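Carboxypeptidase 1 (Deinococcus radiodurans str. R1, PDB 5GIV) is a zinc metallopeptidase of the M32 family that probably removes amino acids one at a time from peptide C-termini, with broad specificity. Local coordinates at residues Val87-Ala90 and Arg91-Glu95; Glu165-Thr168 and Ala169-Gly173. All coordinates share one frame; numbering follows the deposited sequence.

How the contacts relate
Both contacts are short-range and partly buried; they share no helix and differ in what their helix is doing. Contact 1 sits within helix 81-99, about 24 Å from the centre of the chain, and joins successive turns by the backbone ladder and by side chains four residues apart. Contact 2 lies nearer that centre, about 17 Å from it, where the loop after helix 155-163 turns into helix 169-193; a threonine cap and a methionine contact accompany the first bonds of the ladder. Their centres are 22 Å apart, yet the two regions meet at their polar margins, where Q92 OE1 comes within 4.1 Å of E165 OE2 as plain packing. Contact 2 is the nearer to the zinc site.

Contact 1 (Val87-Ala90 and Arg91-Glu95); sequences VQVA and RQDFE
The terminal amide of Q92 overlaps the methylene part of Q88 one turn earlier, with Q92 NE2 3.5 Å from Q88 CG. The two side chains run alongside each other in the same direction, both extended beyond CG, and their amide planes are turned 29° apart. This is van der Waals contact of an amide nitrogen on a hydrocarbon chain; the polar end of Q88 is engaged by R85, its OE1 accepting a hydrogen bond. Q92 CG, set anti to its own carbonyl carbon (chi1 -68°), folds back over the preceding turn and comes within 3.2 Å of Q88 O. An alanine here takes away the amide lying against Q88 CG, and the middle of the Q88 chain would probably be less confined, with R85 left to hold its OE1. The backbone carries the i to i+4 ladder of an alpha-helix, four consecutive bonds in the middle of helix 81-99. In it R91 N donates to V87 O at 2.8 Å, F94 N donates to A90 O at 2.7 Å, and the bond from D93 N to V89 O is the straightest, at 169°. On another flank the carboxylate of D93 lies beside V89, OD2 being 3.9 Å from V89 CG1. That same oxygen forms a salt bridge with R468, whose side chain also touches V89, and the loop residues P285 and L286 pack on this valine as well. V87 and R91 meet at a slant, through V87 CG1 and R91 CG at 4.0 Å, before the arginine chain bends away toward helix 64-75, where its NH1 makes a weak, long ion pair with D71. The methyl of A90 is buried between Y66 and L70 of that helix, W17 of helix 8-36 and P285.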
ATOM      1  N   VAL A  87      27.892  13.141  -8.364  1.00 29.29           N
ATOM      2  CA  VAL A  87      28.027  13.070  -9.813  1.00 29.35           C
ATOM      3  C   VAL A  87      28.765  11.805 -10.212  1.00 29.39           C
ATOM      4  O   VAL A  87      28.372  11.113 -11.159  1.00 29.44           O
ATOM      5  CB  VAL A  87      28.734  14.335 -10.334  1.00 29.37           C
ATOM      6  CG1 VAL A  87      29.083  14.190 -11.803  1.00 29.45           C
ATOM      7  CG2 VAL A  87      27.842  15.545 -10.119  1.00 29.34           C
ATOM      8  N   GLN A  88      29.830  11.466  -9.487  1.00 37.15           N
ATOM      9  CA  GLN A  88      30.565  10.248  -9.802  1.00 37.20           C
ATOM     10  C   GLN A  88      29.663   9.027  -9.662  1.00 37.19           C
ATOM     11  O   GLN A  88      29.645   8.146 -10.528  1.00 37.24           O
ATOM     12  CB  GLN A  88      31.794  10.130  -8.903  1.00 37.23           C
ATOM     13  CG  GLN A  88      32.646   8.916  -9.201  1.00 37.31           C
ATOM     14  CD  GLN A  88      33.787   8.740  -8.215  1.00 37.37           C
ATOM     15  OE1 GLN A  88      33.587   8.749  -6.999  1.00 37.35           O
ATOM     16  NE2 GLN A  88      35.002   8.609  -8.739  1.00 37.44           N
ATOM     17  N   VAL A  89      28.910   8.957  -8.561  1.00 27.80           N
ATOM     18  CA  VAL A  89      28.000   7.837  -8.351  1.00 27.78           C
ATOM     19  C   VAL A  89      26.904   7.820  -9.416  1.00 27.80           C
ATOM     20  O   VAL A  89      26.564   6.762  -9.960  1.00 27.81           O
ATOM     21  CB  VAL A  89      27.417   7.897  -6.927  1.00 27.73           C
ATOM     22  CG1 VAL A  89      26.216   6.957  -6.788  1.00 27.70           C
ATOM     23  CG2 VAL A  89      28.507   7.557  -5.900  1.00 27.75           C
ATOM     24  N   ALA A  90      26.326   8.984  -9.720  1.00 30.09           N
ATOM     25  CA  ALA A  90      25.300   9.047 -10.756  1.00 30.13           C
ATOM     26  C   ALA A  90      25.838   8.582 -12.104  1.00 30.22           C
ATOM     27  O   ALA A  90      25.145   7.876 -12.847  1.00 30.27           O
ATOM     28  CB  ALA A  90      24.736  10.463 -10.863  1.00 30.12           C
ATOM     29  N   ARG A  91      27.068   8.977 -12.448  1.00 43.51           N
ATOM     30  CA  ARG A  91      27.633   8.556 -13.728  1.00 43.60           C
ATOM     31  C   ARG A  91      27.950   7.067 -13.734  1.00 43.61           C
ATOM     32  O   ARG A  91      27.793   6.407 -14.767  1.00 43.69           O
ATOM     33  CB  ARG A  91      28.898   9.362 -14.058  1.00 43.64           C
ATOM     34  CG  ARG A  91      28.708  10.872 -14.056  1.00 43.65           C
ATOM     35  CD  ARG A  91      29.267  11.551 -15.312  1.00 43.77           C
ATOM     36  NE  ARG A  91      30.729  11.563 -15.379  1.00 43.81           N
ATOM     37  CZ  ARG A  91      31.445  10.994 -16.347  1.00 43.91           C
ATOM     38  NH1 ARG A  91      30.843  10.366 -17.351  1.00 43.97           N
ATOM     39  NH2 ARG A  91      32.773  11.059 -16.315  1.00 43.94           N
ATOM     40  N   GLN A  92      28.379   6.515 -12.598  1.00 34.84           N
ATOM     41  CA  GLN A  92      28.602   5.074 -12.537  1.00 34.86           C
ATOM     42  C   GLN A  92      27.293   4.312 -12.697  1.00 34.84           C
ATOM     43  O   GLN A  92      27.245   3.297 -13.403  1.00 34.89           O
ATOM     44  CB  GLN A  92      29.298   4.697 -11.229  1.00 34.84           C
ATOM     45  CG  GLN A  92      30.733   5.198 -11.144  1.00 34.88           C
ATOM     46  CD  GLN A  92      31.359   5.022  -9.764  1.00 34.89           C
ATOM     47  OE1 GLN A  92      30.713   4.553  -8.820  1.00 34.86           O
ATOM     48  NE2 GLN A  92      32.620   5.425  -9.638  1.00 34.93           N
ATOM     49  N   ASP A  93      26.218   4.781 -12.047  1.00 27.22           N
ATOM     50  CA  ASP A  93      24.911   4.167 -12.264  1.00 27.21           C
ATOM     51  C   ASP A  93      24.477   4.358 -13.711  1.00 27.29           C
ATOM     52  O   ASP A  93      23.985   3.426 -14.358  1.00 27.33           O
ATOM     53  CB  ASP A  93      23.858   4.769 -11.328  1.00 27.15           C
ATOM     54  CG  ASP A  93      24.165   4.546  -9.852  1.00 27.10           C
ATOM     55  OD1 ASP A  93      25.009   3.686  -9.509  1.00 27.12           O
ATOM     56  OD2 ASP A  93      23.530   5.231  -9.022  1.00 27.06           O
ATOM     57  N   PHE A  94      24.683   5.559 -14.249  1.00 28.65           N
ATOM     58  CA  PHE A  94      24.324   5.807 -15.638  1.00 28.74           C
ATOM     59  C   PHE A  94      25.118   4.911 -16.582  1.00 28.81           C
ATOM     60  O   PHE A  94      24.588   4.440 -17.596  1.00 28.87           O
ATOM     61  CB  PHE A  94      24.538   7.278 -15.982  1.00 28.76           C
ATOM     62  CG  PHE A  94      24.035   7.653 -17.343  1.00 28.86           C
ATOM     63  CD1 PHE A  94      24.848   7.526 -18.457  1.00 28.95           C
ATOM     64  CD2 PHE A  94      22.746   8.128 -17.512  1.00 28.90           C
ATOM     65  CE1 PHE A  94      24.380   7.874 -19.716  1.00 29.07           C
ATOM     66  CE2 PHE A  94      22.274   8.475 -18.769  1.00 29.02           C
ATOM     67  CZ  PHE A  94      23.091   8.348 -19.866  1.00 29.11           C
ATOM     68  N   GLU A  95      26.399   4.685 -16.282  1.00 37.62           N
ATOM     69  CA  GLU A  95      27.208   3.815 -17.125  1.00 37.71           C
ATOM     70  C   GLU A  95      26.632   2.405 -17.185  1.00 37.73           C
ATOM     71  O   GLU A  95      26.352   1.884 -18.271  1.00 37.82           O
ATOM     72  CB  GLU A  95      28.646   3.790 -16.606  1.00 37.72           C
ATOM     73  CG  GLU A  95      29.547   2.772 -17.284  1.00 37.80           C
ATOM     74  CD  GLU A  95      29.785   3.092 -18.739  1.00 37.94           C
ATOM     75  OE1 GLU A  95      29.589   4.270 -19.120  1.00 37.96           O
ATOM     76  OE2 GLU A  95      30.187   2.179 -19.494  1.00 38.02           O
TER

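Contact 2 (Glu165-Thr168 and Ala169-Gly173); sequences EGMT and AEQVG
With chi1 at 65°, T168 places OG1 between its backbone N and its carbonyl carbon, aimed at the first turn of the helix that follows, while M167 CG stands anti to the backbone N and a bend at chi2 brings SD over the side chain of Q171. T168 is the N-cap of helix 169-193: OG1 accepts from Q171 N at 3.1 Å, with an N-H...O angle of 149°. Its carbonyl starts the regular ladder, T168 O receiving V172 N at 3.0 Å. Q171 N also leans toward that carbonyl, but at 3.3 Å and 122° the bond is weak, and the hydroxyl is its better partner. Q171 CB packs against the same hydroxyl, 3.3 Å from T168 OG1. M167 and Q171 then cross at about a right angle. M167 SD lies over the flat face of the extended glutamine's amide, 3.5 Å from Q171 CD, with OE1 and NE2 flanking that point. Nearer the backbone, M167 CG makes an apolar contact with V172 CG2 at 3.7 Å, again with the side chains crossing. These two side chains and A169 all rest on I160 of helix 155-163, and M167 also meets I424 of helix 420-439 and L484. The loop and the helix start are each tied to helix 155-163, by G166 N to N161 OD1 and by A169 N to D157 OD1. G166 turns with a positive phi, where a side chain would be jammed against the preceding carbonyl oxygen. The side chain of M167 lies about 11 Å from that of E296, a zinc ligand. The amides of A169 and Q171 lie in the first turn, where no earlier turn of the helix supplies a carbonyl; side-chain oxygens of D157 and T168 serve as their acceptors, consistent with a capped helix start.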
ATOM      1  N   GLU A 165      30.720  -3.579  -4.113  1.00 36.19           N
ATOM      2  CA  GLU A 165      31.697  -2.899  -4.945  1.00 36.21           C
ATOM      3  C   GLU A 165      33.095  -3.090  -4.379  1.00 36.32           C
ATOM      4  O   GLU A 165      33.341  -2.850  -3.192  1.00 36.35           O
ATOM      5  CB  GLU A 165      31.367  -1.409  -5.050  1.00 36.13           C
ATOM      6  CG  GLU A 165      32.278  -0.667  -6.008  1.00 36.15           C
ATOM      7  CD  GLU A 165      32.118   0.838  -5.934  1.00 36.12           C
ATOM      8  OE1 GLU A 165      31.550   1.340  -4.946  1.00 36.06           O
ATOM      9  OE2 GLU A 165      32.578   1.534  -6.855  1.00 36.13           O
ATOM     10  N   GLY A 166      34.005  -3.543  -5.238  1.00 25.53           N
ATOM     11  CA  GLY A 166      35.379  -3.765  -4.861  1.00 25.64           C
ATOM     12  C   GLY A 166      35.685  -5.170  -4.401  1.00 25.75           C
ATOM     13  O   GLY A 166      36.858  -5.537  -4.317  1.00 25.89           O
ATOM     14  N   MET A 167      34.668  -5.954  -4.073  1.00 29.77           N
ATOM     15  CA  MET A 167      34.879  -7.324  -3.642  1.00 29.88           C
ATOM     16  C   MET A 167      35.165  -8.215  -4.848  1.00 29.89           C
ATOM     17  O   MET A 167      34.630  -8.010  -5.940  1.00 29.80           O
ATOM     18  CB  MET A 167      33.658  -7.821  -2.859  1.00 29.84           C
ATOM     19  CG  MET A 167      33.855  -9.142  -2.121  1.00 29.97           C
ATOM     20  SD  MET A 167      34.825  -8.971  -0.599  1.00 30.14           S
ATOM     21  CE  MET A 167      33.928  -7.672   0.251  1.00 30.05           C
ATOM     22  N   THR A 168      36.015  -9.217  -4.638  1.00 32.24           N
ATOM     23  CA  THR A 168      36.417 -10.136  -5.694  1.00 32.29           C
ATOM     24  C   THR A 168      36.177 -11.576  -5.261  1.00 32.37           C
ATOM     25  O   THR A 168      35.968 -11.871  -4.081  1.00 32.41           O
ATOM     26  CB  THR A 168      37.893  -9.988  -6.046  1.00 32.40           C
ATOM     27  OG1 THR A 168      38.669 -10.379  -4.908  1.00 32.55           O
ATOM     28  CG2 THR A 168      38.213  -8.545  -6.402  1.00 32.33           C
ATOM     29  N   ALA A 169      36.209 -12.474  -6.247  1.00 41.13           N
ATOM     30  CA  ALA A 169      36.050 -13.891  -5.947  1.00 41.20           C
ATOM     31  C   ALA A 169      37.210 -14.407  -5.107  1.00 41.37           C
ATOM     32  O   ALA A 169      37.012 -15.224  -4.203  1.00 41.44           O
ATOM     33  CB  ALA A 169      35.912 -14.694  -7.241  1.00 41.18           C
ATOM     34  N   GLU A 170      38.430 -13.947  -5.387  1.00 52.89           N
ATOM     35  CA  GLU A 170      39.576 -14.425  -4.619  1.00 53.09           C
ATOM     36  C   GLU A 170      39.506 -13.967  -3.169  1.00 53.13           C
ATOM     37  O   GLU A 170      39.974 -14.675  -2.274  1.00 53.28           O
ATOM     38  CB  GLU A 170      40.888 -13.958  -5.254  1.00 53.22           C
ATOM     39  CG  GLU A 170      41.028 -14.307  -6.739  1.00 53.20           C
ATOM     40  CD  GLU A 170      42.458 -14.672  -7.145  1.00 53.40           C
ATOM     41  OE1 GLU A 170      42.742 -15.883  -7.322  1.00 53.48           O
ATOM     42  OE2 GLU A 170      43.295 -13.750  -7.285  1.00 53.47           O
ATOM     43  N   GLN A 171      38.924 -12.794  -2.923  1.00 39.13           N
ATOM     44  CA  GLN A 171      38.794 -12.292  -1.560  1.00 39.17           C
ATOM     45  C   GLN A 171      37.686 -13.023  -0.811  1.00 39.11           C
ATOM     46  O   GLN A 171      37.805 -13.288   0.393  1.00 39.22           O
ATOM     47  CB  GLN A 171      38.543 -10.787  -1.599  1.00 39.07           C
ATOM     48  CG  GLN A 171      38.546 -10.096  -0.256  1.00 39.14           C
ATOM     49  CD  GLN A 171      38.269  -8.606  -0.389  1.00 39.03           C
ATOM     50  OE1 GLN A 171      38.133  -8.084  -1.507  1.00 38.92           O
ATOM     51  NE2 GLN A 171      38.210  -7.907   0.746  1.00 39.06           N
ATOM     52  N   VAL A 172      36.596 -13.348  -1.514  1.00 22.24           N
ATOM     53  CA  VAL A 172      35.511 -14.132  -0.930  1.00 22.18           C
ATOM     54  C   VAL A 172      36.018 -15.511  -0.531  1.00 22.32           C
ATOM     55  O   VAL A 172      35.759 -15.998   0.583  1.00 22.38           O
ATOM     56  CB  VAL A 172      34.342 -14.233  -1.928  1.00 21.99           C
ATOM     57  CG1 VAL A 172      33.314 -15.265  -1.468  1.00 21.93           C
ATOM     58  CG2 VAL A 172      33.698 -12.865  -2.155  1.00 21.85           C
ATOM     59  N   GLY A 173      36.779 -16.150  -1.429  1.00 31.70           N
ATOM     60  CA  GLY A 173      37.289 -17.483  -1.145  1.00 31.82           C
ATOM     61  C   GLY A 173      38.151 -17.531   0.100  1.00 32.01           C
ATOM     62  O   GLY A 173      38.105 -18.502   0.861  1.00 32.10           O
TER